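Local coordinates for protein endoglycosidase (Bacteroides thetaiotaomicron, PDB 6Q64) that probably hydrolyses glycosidic bonds within complex N-glycans as a family 18 glycoside hydrolase, at residues A[255-269]-A[311-323]. The protein carries 1 engineered substitution. Sequence-based numbering, arbitrary orientation.
Sequences AYWESSTSSVIYKIN and NQILDYATLDLPS
Tyr316 reaches from helix 311-317 to the chain just after strand 251-254, where its OH donates a 2.6 Å hydrogen bond to Ala255 O. The bond lies in the carbonyl plane, and Ala255 O in turn sits at the ring edge. Ala255 CB presses on the same end of the ring, 3.4 Å from Tyr316 CE2, while Val264 sets CG1 over one face, offset toward the rim, and brings CG2 to 3.7 Å from Tyr316 CE1. A leucine in place of Tyr316 would probably leave Ala255 O without this donor and open a gap beside Val264. One turn earlier, Gln312 stretches out with CG trans to its backbone N (chi1 -177°), and NE2 donates to Tyr256 O at 3.0 Å from well above the carbonyl plane. Asp315 OD2 receives Thr261 OG1 at 2.7 Å on its syn side, though tilted out of the carboxylate plane, and also Tyr298 OH; Ser300 OG is hydrogen-bonded to Asp315 OD1. Thr261 OG1 also bonds Val301 N, while its CG2, trans to the backbone N, touches Leu319 CD1 at 3.5 Å. Ile265 CG2 meets Pro322 CG at 4.0 Å, and the Ile268 and Leu321 side chains cross at about a right angle. The contact joins helices following neighbouring parallel TIM-barrel strands, 251-254 and 280-285: Tyr316 also touches Ile282 and Ile330 of strands 280-285 and 329-333, while Trp276 of helix 276-279 packs on Ile268 and Leu321.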
loop_
_atom_site.group_PDB
_atom_site.type_symbol
_atom_site.label_atom_id
_atom_site.label_comp_id
_atom_site.label_asym_id
_atom_site.label_seq_id
_atom_site.Cartn_x
_atom_site.Cartn_y
_atom_site.Cartn_z
ATOM N N ALA A 255 -6.478 6.080 8.569
ATOM C CA ALA A 255 -6.632 6.708 9.910
ATOM C C ALA A 255 -6.458 8.229 9.816
ATOM O O ALA A 255 -5.741 8.812 10.661
ATOM C CB ALA A 255 -5.635 6.120 10.887
ATOM N N TYR A 256 -7.120 8.860 8.854
ATOM C CA TYR A 256 -6.902 10.296 8.538
ATOM C C TYR A 256 -7.364 11.182 9.722
ATOM O O TYR A 256 -6.533 11.972 10.239
ATOM C CB TYR A 256 -7.601 10.669 7.226
ATOM C CG TYR A 256 -7.253 9.891 5.969
ATOM C CD1 TYR A 256 -6.057 9.214 5.780
ATOM C CD2 TYR A 256 -8.138 9.919 4.903
ATOM C CE1 TYR A 256 -5.771 8.574 4.577
ATOM C CE2 TYR A 256 -7.872 9.282 3.700
ATOM C CZ TYR A 256 -6.675 8.617 3.521
ATOM O OH TYR A 256 -6.492 7.987 2.308
ATOM N N TRP A 257 -8.626 11.073 10.172
ATOM C CA TRP A 257 -9.247 12.092 11.069
ATOM C C TRP A 257 -9.351 11.606 12.520
ATOM O O TRP A 257 -9.981 12.305 13.333
ATOM C CB TRP A 257 -10.611 12.537 10.528
ATOM C CG TRP A 257 -10.607 12.631 9.039
ATOM C CD1 TRP A 257 -11.359 11.928 8.142
ATOM C CD2 TRP A 257 -9.711 13.440 8.267
ATOM N NE1 TRP A 257 -11.005 12.250 6.860
ATOM C CE2 TRP A 257 -10.004 13.190 6.905
ATOM C CE3 TRP A 257 -8.711 14.359 8.605
ATOM C CZ2 TRP A 257 -9.337 13.852 5.878
ATOM C CZ3 TRP A 257 -8.031 14.979 7.588
ATOM C CH2 TRP A 257 -8.353 14.737 6.250
ATOM N N GLU A 258 -8.703 10.504 12.861
ATOM C CA GLU A 258 -8.622 10.028 14.252
ATOM C C GLU A 258 -7.818 11.014 15.088
ATOM O O GLU A 258 -6.708 11.270 14.735
ATOM C CB GLU A 258 -8.002 8.633 14.282
ATOM C CG GLU A 258 -9.016 7.516 14.080
ATOM C CD GLU A 258 -9.543 7.317 12.671
ATOM O OE1 GLU A 258 -10.598 6.692 12.553
ATOM O OE2 GLU A 258 -8.896 7.772 11.693
ATOM N N SER A 259 -8.313 11.467 16.228
ATOM C CA SER A 259 -7.671 12.554 17.001
ATOM C C SER A 259 -6.975 12.050 18.271
ATOM O O SER A 259 -6.525 12.935 19.048
ATOM C CB SER A 259 -8.686 13.647 17.278
ATOM O OG SER A 259 -9.277 13.564 18.569
ATOM N N SER A 260 -6.894 10.719 18.493
ATOM C CA SER A 260 -6.380 10.051 19.739
ATOM C C SER A 260 -5.819 8.657 19.448
ATOM O O SER A 260 -6.349 7.964 18.565
ATOM C CB SER A 260 -7.437 9.933 20.798
ATOM O OG SER A 260 -8.358 8.892 20.490
ATOM N N THR A 261 -4.780 8.257 20.178
ATOM C CA THR A 261 -4.149 6.923 20.019
ATOM C C THR A 261 -5.246 5.876 20.125
ATOM O O THR A 261 -5.370 5.012 19.247
ATOM C CB THR A 261 -3.085 6.599 21.074
ATOM O OG1 THR A 261 -2.027 7.564 21.053
ATOM C CG2 THR A 261 -2.476 5.235 20.845
ATOM N N SER A 262 -6.059 5.982 21.161
ATOM C CA SER A 262 -6.947 4.853 21.504
ATOM C C SER A 262 -8.100 4.812 20.493
ATOM O O SER A 262 -8.493 3.705 20.114
ATOM C CB SER A 262 -7.296 4.842 22.976
ATOM O OG SER A 262 -8.515 5.488 23.204
ATOM N N SER A 263 -8.471 5.933 19.887
ATOM C CA SER A 263 -9.457 5.944 18.768
ATOM C C SER A 263 -8.868 5.290 17.511
ATOM O O SER A 263 -9.656 4.791 16.680
ATOM C CB SER A 263 -10.007 7.312 18.476
ATOM O OG SER A 263 -9.023 8.158 17.903
ATOM N N VAL A 264 -7.546 5.208 17.391
ATOM C CA VAL A 264 -6.902 4.554 16.211
ATOM C C VAL A 264 -6.865 3.047 16.450
ATOM O O VAL A 264 -7.226 2.299 15.542
ATOM C CB VAL A 264 -5.489 5.105 15.951
ATOM C CG1 VAL A 264 -4.813 4.459 14.749
ATOM C CG2 VAL A 264 -5.541 6.603 15.778
ATOM N N ILE A 265 -6.440 2.646 17.648
ATOM C CA ILE A 265 -6.467 1.231 18.116
ATOM C C ILE A 265 -7.887 0.686 17.954
ATOM O O ILE A 265 -8.021 -0.419 17.382
ATOM C CB ILE A 265 -5.940 1.101 19.548
ATOM C CG1 ILE A 265 -4.586 1.809 19.692
ATOM C CG2 ILE A 265 -5.876 -0.371 19.931
ATOM C CD1 ILE A 265 -3.766 1.438 20.887
ATOM N N TYR A 266 -8.921 1.444 18.325
ATOM C CA TYR A 266 -10.308 0.917 18.228
ATOM C C TYR A 266 -10.602 0.559 16.775
ATOM O O TYR A 266 -11.291 -0.434 16.507
ATOM C CB TYR A 266 -11.355 1.867 18.792
ATOM C CG TYR A 266 -12.756 1.400 18.511
ATOM C CD1 TYR A 266 -13.314 1.595 17.257
ATOM C CD2 TYR A 266 -13.521 0.762 19.470
ATOM C CE1 TYR A 266 -14.603 1.196 16.955
ATOM C CE2 TYR A 266 -14.822 0.365 19.191
ATOM C CZ TYR A 266 -15.365 0.576 17.928
ATOM O OH TYR A 266 -16.629 0.164 17.602
ATOM N N LYS A 267 -10.077 1.353 15.856
ATOM C CA LYS A 267 -10.359 1.214 14.409
ATOM C C LYS A 267 -9.711 -0.059 13.859
ATOM O O LYS A 267 -10.323 -0.656 12.950
ATOM C CB LYS A 267 -9.848 2.430 13.639
ATOM C CG LYS A 267 -9.834 2.237 12.130
ATOM C CD LYS A 267 -9.600 3.528 11.379
ATOM C CE LYS A 267 -10.518 3.702 10.197
ATOM N NZ LYS A 267 -10.833 5.126 9.996
ATOM N N ILE A 268 -8.515 -0.427 14.327
ATOM C CA ILE A 268 -7.699 -1.485 13.665
ATOM C C ILE A 268 -7.662 -2.758 14.512
ATOM O O ILE A 268 -7.176 -3.772 13.988
ATOM C CB ILE A 268 -6.267 -1.003 13.351
ATOM C CG1 ILE A 268 -5.482 -0.660 14.605
ATOM C CG2 ILE A 268 -6.277 0.171 12.399
ATOM C CD1 ILE A 268 -4.021 -0.558 14.362
ATOM N N ASN A 269 -8.112 -2.686 15.765
ATOM C CA ASN A 269 -8.201 -3.839 16.697
ATOM C C ASN A 269 -9.322 -4.777 16.260
ATOM O O ASN A 269 -10.481 -4.514 16.630
ATOM C CB ASN A 269 -8.489 -3.411 18.127
ATOM C CG ASN A 269 -8.230 -4.554 19.070
ATOM O OD1 ASN A 269 -8.345 -5.692 18.687
ATOM N ND2 ASN A 269 -7.825 -4.266 20.282
ATOM N N ASN A 311 2.470 14.974 15.481
ATOM C CA ASN A 311 2.348 13.931 16.531
ATOM C C ASN A 311 1.416 12.799 16.044
ATOM O O ASN A 311 1.675 11.683 16.448
ATOM C CB ASN A 311 2.048 14.540 17.905
ATOM C CG ASN A 311 0.683 15.157 17.989
ATOM O OD1 ASN A 311 0.091 15.458 16.960
ATOM N ND2 ASN A 311 0.171 15.313 19.204
ATOM N N GLN A 312 0.475 13.036 15.125
ATOM C CA GLN A 312 -0.326 11.975 14.440
ATOM C C GLN A 312 0.648 10.984 13.814
ATOM O O GLN A 312 0.722 9.855 14.296
ATOM C CB GLN A 312 -1.324 12.517 13.406
ATOM C CG GLN A 312 -2.213 11.467 12.745
ATOM C CD GLN A 312 -3.427 11.998 12.000
ATOM O OE1 GLN A 312 -3.383 12.612 10.925
ATOM N NE2 GLN A 312 -4.584 11.708 12.550
ATOM N N ILE A 313 1.416 11.361 12.804
ATOM C CA ILE A 313 2.264 10.369 12.067
ATOM C C ILE A 313 3.319 9.750 13.003
ATOM O O ILE A 313 3.804 8.631 12.737
ATOM C CB ILE A 313 2.910 10.976 10.812
ATOM C CG1 ILE A 313 3.500 9.874 9.924
ATOM C CG2 ILE A 313 3.934 12.032 11.199
ATOM C CD1 ILE A 313 3.666 10.251 8.468
ATOM N N LEU A 314 3.707 10.417 14.074
ATOM C CA LEU A 314 4.830 9.870 14.871
ATOM C C LEU A 314 4.247 8.875 15.858
ATOM O O LEU A 314 4.939 7.880 16.148
ATOM C CB LEU A 314 5.592 10.994 15.579
ATOM C CG LEU A 314 6.208 12.051 14.664
ATOM C CD1 LEU A 314 6.861 13.141 15.484
ATOM C CD2 LEU A 314 7.211 11.426 13.724
ATOM N N ASP A 315 3.038 9.170 16.358
ATOM C CA ASP A 315 2.288 8.243 17.227
ATOM C C ASP A 315 2.089 6.956 16.444
ATOM O O ASP A 315 2.396 5.869 16.981
ATOM C CB ASP A 315 0.946 8.818 17.665
ATOM C CG ASP A 315 0.272 7.981 18.739
ATOM O OD1 ASP A 315 0.971 7.607 19.734
ATOM O OD2 ASP A 315 -0.931 7.678 18.543
ATOM N N TYR A 316 1.631 7.088 15.200
ATOM C CA TYR A 316 1.337 5.914 14.344
ATOM C C TYR A 316 2.599 5.046 14.250
ATOM O O TYR A 316 2.611 3.849 14.520
ATOM C CB TYR A 316 0.790 6.354 12.990
ATOM C CG TYR A 316 -0.603 6.921 13.008
ATOM C CD1 TYR A 316 -1.199 7.411 14.164
ATOM C CD2 TYR A 316 -1.355 6.973 11.849
ATOM C CE1 TYR A 316 -2.493 7.942 14.170
ATOM C CE2 TYR A 316 -2.631 7.531 11.822
ATOM C CZ TYR A 316 -3.194 8.035 12.980
ATOM O OH TYR A 316 -4.444 8.573 12.950
ATOM N N ALA A 317 3.707 5.655 13.893
ATOM C CA ALA A 317 4.937 4.890 13.602
ATOM C C ALA A 317 5.393 4.153 14.856
ATOM O O ALA A 317 6.093 3.163 14.673
ATOM C CB ALA A 317 6.018 5.816 13.089
ATOM N N THR A 318 5.083 4.663 16.050
ATOM C CA THR A 318 5.635 4.126 17.317
ATOM C C THR A 318 4.543 3.376 18.107
ATOM O O THR A 318 4.787 3.147 19.319
ATOM C CB THR A 318 6.204 5.231 18.205
ATOM O OG1 THR A 318 5.115 6.094 18.488
ATOM C CG2 THR A 318 7.323 6.015 17.562
ATOM N N LEU A 319 3.428 3.020 17.448
ATOM C CA LEU A 319 2.172 2.540 18.085
ATOM C C LEU A 319 2.389 1.133 18.619
ATOM O O LEU A 319 2.499 0.214 17.782
ATOM C CB LEU A 319 1.061 2.514 17.049
ATOM C CG LEU A 319 -0.320 2.218 17.600
ATOM C CD1 LEU A 319 -0.803 3.346 18.467
ATOM C CD2 LEU A 319 -1.315 2.014 16.481
ATOM N N ASP A 320 2.538 1.014 19.942
ATOM C CA ASP A 320 2.578 -0.259 20.704
ATOM C C ASP A 320 1.131 -0.646 20.926
ATOM O O ASP A 320 0.445 0.123 21.552
ATOM C CB ASP A 320 3.363 -0.063 22.000
ATOM C CG ASP A 320 4.854 0.096 21.720
ATOM O OD1 ASP A 320 5.281 -0.375 20.610
ATOM O OD2 ASP A 320 5.591 0.598 22.638
ATOM N N LEU A 321 0.665 -1.731 20.329
ATOM C CA LEU A 321 -0.728 -2.251 20.530
ATOM C C LEU A 321 -0.908 -2.935 21.876
ATOM O O LEU A 321 0.045 -3.159 22.603
ATOM C CB LEU A 321 -1.009 -3.168 19.354
ATOM C CG LEU A 321 -1.122 -2.322 18.101
ATOM C CD1 LEU A 321 -0.293 -2.850 16.956
ATOM C CD2 LEU A 321 -2.570 -2.157 17.734
ATOM N N PRO A 322 -2.146 -3.233 22.323
ATOM C CA PRO A 322 -2.363 -3.668 23.716
ATOM C C PRO A 322 -1.620 -4.989 23.990
ATOM O O PRO A 322 -1.112 -5.157 25.057
ATOM C CB PRO A 322 -3.867 -3.781 23.826
ATOM C CG PRO A 322 -4.380 -2.933 22.663
ATOM C CD PRO A 322 -3.396 -3.199 21.552
ATOM N N SER A 323 -1.489 -5.823 22.959
ATOM C CA SER A 323 -0.667 -7.059 23.009
ATOM C C SER A 323 0.792 -6.747 23.310
ATOM O O SER A 323 1.459 -7.646 23.705
ATOM C CB SER A 323 -0.766 -7.821 21.742
ATOM O OG SER A 323 0.063 -7.262 20.752
#